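Side-chain contacts in oxidoreductase, 2OG-Fe oxygenase family protein, putative, expressed (Oryza sativa subsp. japonica, PDB 5XOI), which probably acts as an iron(II)- and 2-oxoglutarate-dependent dioxygenase of the AlkB family, this chain holding its oxygenase domain: residues P11-L16 against A164-G169; K91-A96 against V156-G161; E115-L120 against V187-G192. All coordinates share one frame; numbering follows the deposited sequence.

Overall arrangement
The three contacts lie within the oxygenase domain and meet at one antiparallel sheet. Strands 13-16, 187-190 and 155-161 are consecutive in it. The first belongs to contact 1, the second to contact 3 and the third to contact 2. Contact 1 reaches across to the smaller sheet through strand 163-169. Contacts 2 and 3 lie on the other face, with helix 87-106 and the loop that follows it. The centres of contacts 1 and 2 are about 14 Å apart. Those of contacts 1 and 3 are about 11 Å apart. Those of contacts 2 and 3 are about 12 Å apart. Contact 1 comes nearest the metal site: the Phe-166 side chain is about 6 Å from the manganese ion at the nearest atoms.

Contact 1. Residues P11-L16 against A164-G169; sequences PGMVLL and AEFLYG
Met-13 reaches across the interior and lays its terminal methyl on the ring of Tyr-168. CG of Met-13 stands anti to the backbone N (chi1 -173°), and the rest of the chain is extended, which carries CE from strand 13-16 to strand 163-169. These strands belong to the two facing sheets of the domain, so the contact joins side chains across the jelly-roll core.

The tight part is at Tyr-168. CE of Met-13 lies 3.7 Å from CG of Tyr-168 and 3.9 Å from the ring centroid. It sits over one face, 19° off the ring normal and displaced toward the rim. This is a CH-pi contact. The sulfur SD of Met-13 approaches obliquely, 4.4 Å from the same centroid, which makes a Met-aromatic contact.

The touch on Phe-166 is looser. There CE of Met-13 lies near the ring plane, at the edge, 4.1 Å from CE2 of Phe-166. Leu-188 packs against both Met-13 and Phe-166, and Leu-182 also touches Phe-166. The outward side of strand 163-169 is different in kind: Glu-165 is partly exposed and makes a salt bridge with Lys-205.

Replacing Tyr-168 by an alanine would probably leave a gap under the Met-13 methyl and let the end of that flexible chain turn.

Phe-166 also lies near the metal site. At the nearest atoms its side chain is about 3 Å from that of His-199, a manganese ligand, and about 4 Å from a bound succinate. Across the two segments the contact is wholly apolar and aromatic, held by dispersion and by the ring's electrons. This is consistent with an apolar layer beside the metal site, with a methionine methyl set over the face of one ring and at the edge of another.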
# COMPACT_ATOMS: atom_id res chain seq x y z
N PRO A 11 10.48 7.42 12.57
CA PRO A 11 10.18 8.77 12.08
C PRO A 11 9.51 8.75 10.71
O PRO A 11 10.02 8.17 9.74
CB PRO A 11 11.55 9.45 12.08
CG PRO A 11 12.27 8.79 13.21
CD PRO A 11 11.84 7.35 13.16
N GLY A 12 8.33 9.36 10.64
CA GLY A 12 7.56 9.41 9.41
C GLY A 12 6.87 8.12 9.03
O GLY A 12 6.47 7.97 7.88
N MET A 13 6.71 7.19 9.97
CA MET A 13 6.05 5.91 9.69
C MET A 13 4.99 5.65 10.76
O MET A 13 5.32 5.38 11.92
CB MET A 13 7.07 4.78 9.64
CG MET A 13 6.48 3.45 9.19
SD MET A 13 7.79 2.25 8.95
CE MET A 13 6.87 0.91 8.18
N VAL A 14 3.73 5.70 10.34
CA VAL A 14 2.59 5.61 11.24
C VAL A 14 1.69 4.49 10.74
O VAL A 14 1.36 4.43 9.55
CB VAL A 14 1.82 6.94 11.29
CG1 VAL A 14 0.52 6.78 12.07
CG2 VAL A 14 2.69 8.01 11.91
N LEU A 15 1.28 3.61 11.66
CA LEU A 15 0.31 2.56 11.37
C LEU A 15 -1.02 2.93 12.01
O LEU A 15 -1.10 3.13 13.23
CB LEU A 15 0.80 1.21 11.91
CG LEU A 15 -0.21 0.06 11.91
CD1 LEU A 15 -0.67 -0.28 10.49
CD2 LEU A 15 0.41 -1.15 12.56
N LEU A 16 -2.06 3.05 11.19
CA LEU A 16 -3.40 3.42 11.64
C LEU A 16 -4.22 2.13 11.73
O LEU A 16 -4.66 1.58 10.71
CB LEU A 16 -4.03 4.44 10.70
CG LEU A 16 -3.30 5.77 10.54
CD1 LEU A 16 -2.26 5.68 9.42
CD2 LEU A 16 -4.27 6.88 10.20
N ALA A 164 -1.18 -9.62 6.65
CA ALA A 164 0.17 -9.77 6.11
C ALA A 164 1.19 -9.58 7.23
O ALA A 164 1.02 -8.71 8.08
CB ALA A 164 0.45 -8.75 5.01
N GLU A 165 2.25 -10.39 7.21
CA GLU A 165 3.45 -10.11 7.99
C GLU A 165 4.33 -9.20 7.14
O GLU A 165 4.80 -9.60 6.08
CB GLU A 165 4.16 -11.42 8.36
CG GLU A 165 3.30 -12.30 9.28
CD GLU A 165 3.98 -13.59 9.73
OE1 GLU A 165 5.22 -13.64 9.80
OE2 GLU A 165 3.24 -14.56 10.03
N PHE A 166 4.50 -7.95 7.59
CA PHE A 166 5.13 -6.89 6.80
C PHE A 166 6.51 -6.61 7.37
O PHE A 166 6.65 -6.35 8.57
CB PHE A 166 4.25 -5.63 6.82
CG PHE A 166 4.78 -4.48 5.99
CD1 PHE A 166 4.54 -4.42 4.62
CD2 PHE A 166 5.46 -3.42 6.59
CE1 PHE A 166 4.99 -3.36 3.86
CE2 PHE A 166 5.91 -2.34 5.82
CZ PHE A 166 5.68 -2.31 4.46
N LEU A 167 7.54 -6.69 6.53
CA LEU A 167 8.92 -6.45 6.95
C LEU A 167 9.32 -5.04 6.56
O LEU A 167 8.93 -4.55 5.50
CB LEU A 167 9.88 -7.45 6.29
CG LEU A 167 10.13 -8.82 6.92
CD1 LEU A 167 8.90 -9.42 7.58
CD2 LEU A 167 10.69 -9.76 5.87
N TYR A 168 10.13 -4.39 7.40
CA TYR A 168 10.65 -3.08 7.04
C TYR A 168 11.99 -2.83 7.73
O TYR A 168 12.23 -3.29 8.85
CB TYR A 168 9.66 -1.95 7.39
CG TYR A 168 9.26 -1.88 8.84
CD1 TYR A 168 8.26 -2.70 9.35
CD2 TYR A 168 9.86 -0.96 9.70
CE1 TYR A 168 7.87 -2.62 10.69
CE2 TYR A 168 9.49 -0.87 11.04
CZ TYR A 168 8.50 -1.70 11.53
OH TYR A 168 8.15 -1.61 12.86
N GLY A 169 12.85 -2.08 7.05
CA GLY A 169 14.16 -1.78 7.60
C GLY A 169 14.94 -0.89 6.66
O GLY A 169 14.42 -0.41 5.65

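Contact 2. Residues K91-A96 against V156-G161; sequences KIVKDA and VSFSLG
Val-156, near the start of strand 155-161, meets Val-93 of helix 87-106. CG2 of Val-156 lies 3.9 Å from CG1 of Val-93, and CG1 of Val-156 lies 4.0 Å from CG2 of Val-93. Both methyls of each valine are thus engaged, and the side chains meet at a slant. Ser-157 turns away from the helix.

Phe-158 points to the helix again. Its CG is anti to the carbonyl carbon (chi1 -63°), and the outer end of the ring enters between Ile-92 and Val-93. CZ of Phe-158 is 3.6 Å from CG2 of Ile-92 and 3.8 Å from CG2 of Val-93, both meeting the ring obliquely. Val-93 serves two partners: CG1 packs on Val-156, and CG2 lies against both Val-156 and Phe-158. The Phe-158 ring also meets that of Phe-228 on the neighbouring strand.

OG of Ser-159 is hydrogen-bonded to NH2 of Arg-223, a residue that binds 2-oxoglutarate. Leu-160 packs on helix 22-37 instead. The axes of segments 91-96 and 156-161 approach to 9.5 Å, at 111° between their N-to-C directions. A helix laid across the outer face of the larger sheet, with groups that bind 2-oxoglutarate on the opposite face, fits the double-stranded beta-helix fold of the 2-oxoglutarate oxygenases.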
# COMPACT_ATOMS: atom_id res chain seq x y z
N LYS A 91 -9.84 10.44 -1.04
CA LYS A 91 -10.35 11.05 0.19
C LYS A 91 -9.84 10.32 1.43
O LYS A 91 -9.40 10.95 2.40
CB LYS A 91 -11.88 11.06 0.17
CG LYS A 91 -12.55 11.48 1.47
CD LYS A 91 -13.57 10.43 1.95
CE LYS A 91 -13.96 10.61 3.42
NZ LYS A 91 -15.07 9.71 3.83
N ILE A 92 -9.92 8.99 1.41
CA ILE A 92 -9.47 8.20 2.55
C ILE A 92 -7.97 8.38 2.77
O ILE A 92 -7.51 8.49 3.91
CB ILE A 92 -9.83 6.71 2.36
CG1 ILE A 92 -11.35 6.53 2.30
CG2 ILE A 92 -9.25 5.89 3.50
CD1 ILE A 92 -11.79 5.11 1.96
N VAL A 93 -7.20 8.44 1.68
CA VAL A 93 -5.76 8.66 1.78
C VAL A 93 -5.47 9.98 2.50
O VAL A 93 -4.63 10.05 3.40
CB VAL A 93 -5.11 8.63 0.39
CG1 VAL A 93 -3.71 9.23 0.44
CG2 VAL A 93 -5.05 7.18 -0.15
N LYS A 94 -6.15 11.04 2.08
CA LYS A 94 -5.91 12.35 2.69
C LYS A 94 -6.35 12.37 4.15
O LYS A 94 -5.71 13.03 4.99
CB LYS A 94 -6.63 13.43 1.88
CG LYS A 94 -5.90 13.79 0.60
CD LYS A 94 -6.79 14.58 -0.34
CE LYS A 94 -6.31 14.49 -1.79
NZ LYS A 94 -4.99 15.13 -1.97
N ASP A 95 -7.45 11.69 4.47
CA ASP A 95 -7.88 11.56 5.87
C ASP A 95 -6.83 10.83 6.70
O ASP A 95 -6.57 11.20 7.86
CB ASP A 95 -9.22 10.82 5.95
CG ASP A 95 -10.40 11.65 5.47
OD1 ASP A 95 -10.25 12.87 5.26
OD2 ASP A 95 -11.49 11.07 5.30
N ALA A 96 -6.23 9.78 6.14
CA ALA A 96 -5.21 9.02 6.86
C ALA A 96 -3.99 9.89 7.16
O ALA A 96 -3.43 9.83 8.26
CB ALA A 96 -4.80 7.79 6.05
N VAL A 156 1.13 5.59 1.02
CA VAL A 156 -0.04 5.26 1.86
C VAL A 156 -0.60 3.92 1.40
O VAL A 156 -0.98 3.79 0.23
CB VAL A 156 -1.12 6.35 1.78
CG1 VAL A 156 -2.35 5.94 2.59
CG2 VAL A 156 -0.58 7.69 2.27
N SER A 157 -0.68 2.96 2.31
CA SER A 157 -0.98 1.57 1.97
C SER A 157 -2.21 1.07 2.73
O SER A 157 -2.22 1.07 3.97
CB SER A 157 0.23 0.68 2.28
OG SER A 157 -0.12 -0.69 2.34
N PHE A 158 -3.23 0.61 1.99
CA PHE A 158 -4.43 -0.01 2.56
C PHE A 158 -4.24 -1.52 2.61
O PHE A 158 -3.72 -2.12 1.67
CB PHE A 158 -5.68 0.22 1.69
CG PHE A 158 -6.12 1.66 1.54
CD1 PHE A 158 -5.50 2.70 2.22
CD2 PHE A 158 -7.19 1.95 0.71
CE1 PHE A 158 -5.95 4.00 2.06
CE2 PHE A 158 -7.65 3.24 0.55
CZ PHE A 158 -7.02 4.28 1.22
N SER A 159 -4.73 -2.15 3.68
CA SER A 159 -4.70 -3.61 3.82
C SER A 159 -6.11 -4.13 4.01
O SER A 159 -6.87 -3.58 4.82
CB SER A 159 -3.82 -4.04 5.00
OG SER A 159 -2.44 -3.81 4.75
N LEU A 160 -6.48 -5.18 3.27
CA LEU A 160 -7.81 -5.77 3.40
C LEU A 160 -7.72 -7.28 3.24
O LEU A 160 -6.95 -7.78 2.42
CB LEU A 160 -8.80 -5.20 2.37
CG LEU A 160 -9.06 -3.69 2.34
CD1 LEU A 160 -8.02 -2.97 1.50
CD2 LEU A 160 -10.45 -3.42 1.79
N GLY A 161 -8.54 -8.00 4.01
CA GLY A 161 -8.55 -9.45 3.91
C GLY A 161 -7.65 -10.12 4.93
O GLY A 161 -7.61 -9.70 6.09

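Contact 3. Residues E115-L120 against V187-G192; sequences EELPPL and VLIFGG
Leu-117 packs its two methyls against Ile-189 and Gly-191, at the end of strand 187-190. The strand belongs to the larger sheet of the jelly-roll domain, and the loop 115-120 runs over the face that helix 87-106 also covers.

The two branched side chains meet at an angle rather than end on. Leu-117 sets out alongside the strand, and its fork turns in to it. Its CG lies anti to the carbonyl carbon (chi1 -73°), which swings the fork over the strand end. CD1 of Leu-117 rests 3.8 Å from CG2 of Ile-189. Ile-189 points toward the loop and also packs on Ser-100 of helix 87-106. Phe-190 turns the other way, and its ring meets that of the metal ligand His-199.

The loop is tied down at two more points: N of Leu-117 is hydrogen-bonded to OD1 of Asn-101, and the carboxylate oxygen OE1 of Glu-115 takes a bond from N of Gly-12.

The second branch of Leu-117 lies over bare main chain. Gly-191 leaves the room for it, since a beta carbon there would fall only 3.1 Å from CD2 of Leu-117. As it is, CD2 of Leu-117 stands 3.8 Å from both N and CA of Gly-191.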
# COMPACT_ATOMS: atom_id res chain seq x y z
N GLU A 115 7.25 16.31 14.19
CA GLU A 115 7.18 15.56 12.95
C GLU A 115 5.89 15.87 12.21
O GLU A 115 4.85 16.15 12.81
CB GLU A 115 7.27 14.06 13.20
CG GLU A 115 8.66 13.54 13.49
CD GLU A 115 8.69 12.02 13.59
OE1 GLU A 115 8.02 11.36 12.76
OE2 GLU A 115 9.36 11.49 14.49
N GLU A 116 5.97 15.81 10.89
CA GLU A 116 4.82 16.11 10.04
C GLU A 116 5.03 15.45 8.69
O GLU A 116 6.07 15.66 8.05
CB GLU A 116 4.65 17.62 9.87
CG GLU A 116 3.30 18.03 9.36
CD GLU A 116 3.12 19.55 9.37
OE1 GLU A 116 4.14 20.27 9.34
OE2 GLU A 116 1.97 20.01 9.44
N LEU A 117 4.06 14.67 8.25
CA LEU A 117 4.13 14.05 6.93
C LEU A 117 3.69 15.05 5.86
O LEU A 117 2.71 15.76 6.05
CB LEU A 117 3.24 12.83 6.88
CG LEU A 117 3.75 11.60 7.64
CD1 LEU A 117 2.56 10.74 8.05
CD2 LEU A 117 4.74 10.82 6.79
N PRO A 118 4.39 15.11 4.73
CA PRO A 118 3.95 15.98 3.63
C PRO A 118 2.60 15.53 3.09
O PRO A 118 2.23 14.35 3.22
CB PRO A 118 5.05 15.82 2.58
CG PRO A 118 6.21 15.21 3.30
CD PRO A 118 5.62 14.37 4.40
N PRO A 119 1.84 16.43 2.48
CA PRO A 119 0.56 16.02 1.89
C PRO A 119 0.78 15.12 0.69
O PRO A 119 1.88 15.02 0.14
CB PRO A 119 -0.08 17.35 1.47
CG PRO A 119 1.09 18.23 1.21
CD PRO A 119 2.14 17.85 2.22
N LEU A 120 -0.29 14.44 0.29
CA LEU A 120 -0.21 13.55 -0.86
C LEU A 120 -1.42 13.76 -1.75
O LEU A 120 -2.55 13.80 -1.28
CB LEU A 120 -0.13 12.08 -0.43
CG LEU A 120 0.41 11.08 -1.45
CD1 LEU A 120 1.90 11.32 -1.70
CD2 LEU A 120 0.14 9.63 -0.98
N VAL A 187 -4.20 0.96 7.83
CA VAL A 187 -3.55 1.84 6.86
C VAL A 187 -2.17 2.16 7.39
O VAL A 187 -2.01 2.55 8.55
CB VAL A 187 -4.35 3.14 6.62
CG1 VAL A 187 -3.53 4.11 5.74
CG2 VAL A 187 -5.66 2.82 5.94
N LEU A 188 -1.16 1.95 6.55
CA LEU A 188 0.23 2.22 6.90
C LEU A 188 0.73 3.37 6.04
O LEU A 188 0.46 3.41 4.84
CB LEU A 188 1.10 0.98 6.66
CG LEU A 188 2.60 1.19 6.85
CD1 LEU A 188 2.92 1.39 8.32
CD2 LEU A 188 3.37 -0.02 6.31
N ILE A 189 1.43 4.33 6.65
CA ILE A 189 2.01 5.46 5.93
C ILE A 189 3.50 5.49 6.22
O ILE A 189 3.90 5.41 7.38
CB ILE A 189 1.36 6.79 6.34
CG1 ILE A 189 -0.15 6.75 6.12
CG2 ILE A 189 1.98 7.94 5.53
CD1 ILE A 189 -0.85 8.05 6.38
N PHE A 190 4.33 5.59 5.18
CA PHE A 190 5.74 5.90 5.38
C PHE A 190 6.17 7.04 4.46
O PHE A 190 6.02 6.96 3.24
CB PHE A 190 6.67 4.67 5.25
CG PHE A 190 6.45 3.77 4.03
CD1 PHE A 190 5.45 2.79 4.03
CD2 PHE A 190 7.34 3.80 2.96
CE1 PHE A 190 5.30 1.92 2.94
CE2 PHE A 190 7.20 2.94 1.88
CZ PHE A 190 6.17 2.00 1.86
N GLY A 191 6.68 8.11 5.07
CA GLY A 191 7.19 9.25 4.32
C GLY A 191 8.29 9.93 5.10
O GLY A 191 8.76 9.38 6.11
N GLY A 192 8.72 11.10 4.65
CA GLY A 192 9.82 11.76 5.34
C GLY A 192 11.03 10.86 5.38
O GLY A 192 11.39 10.20 4.40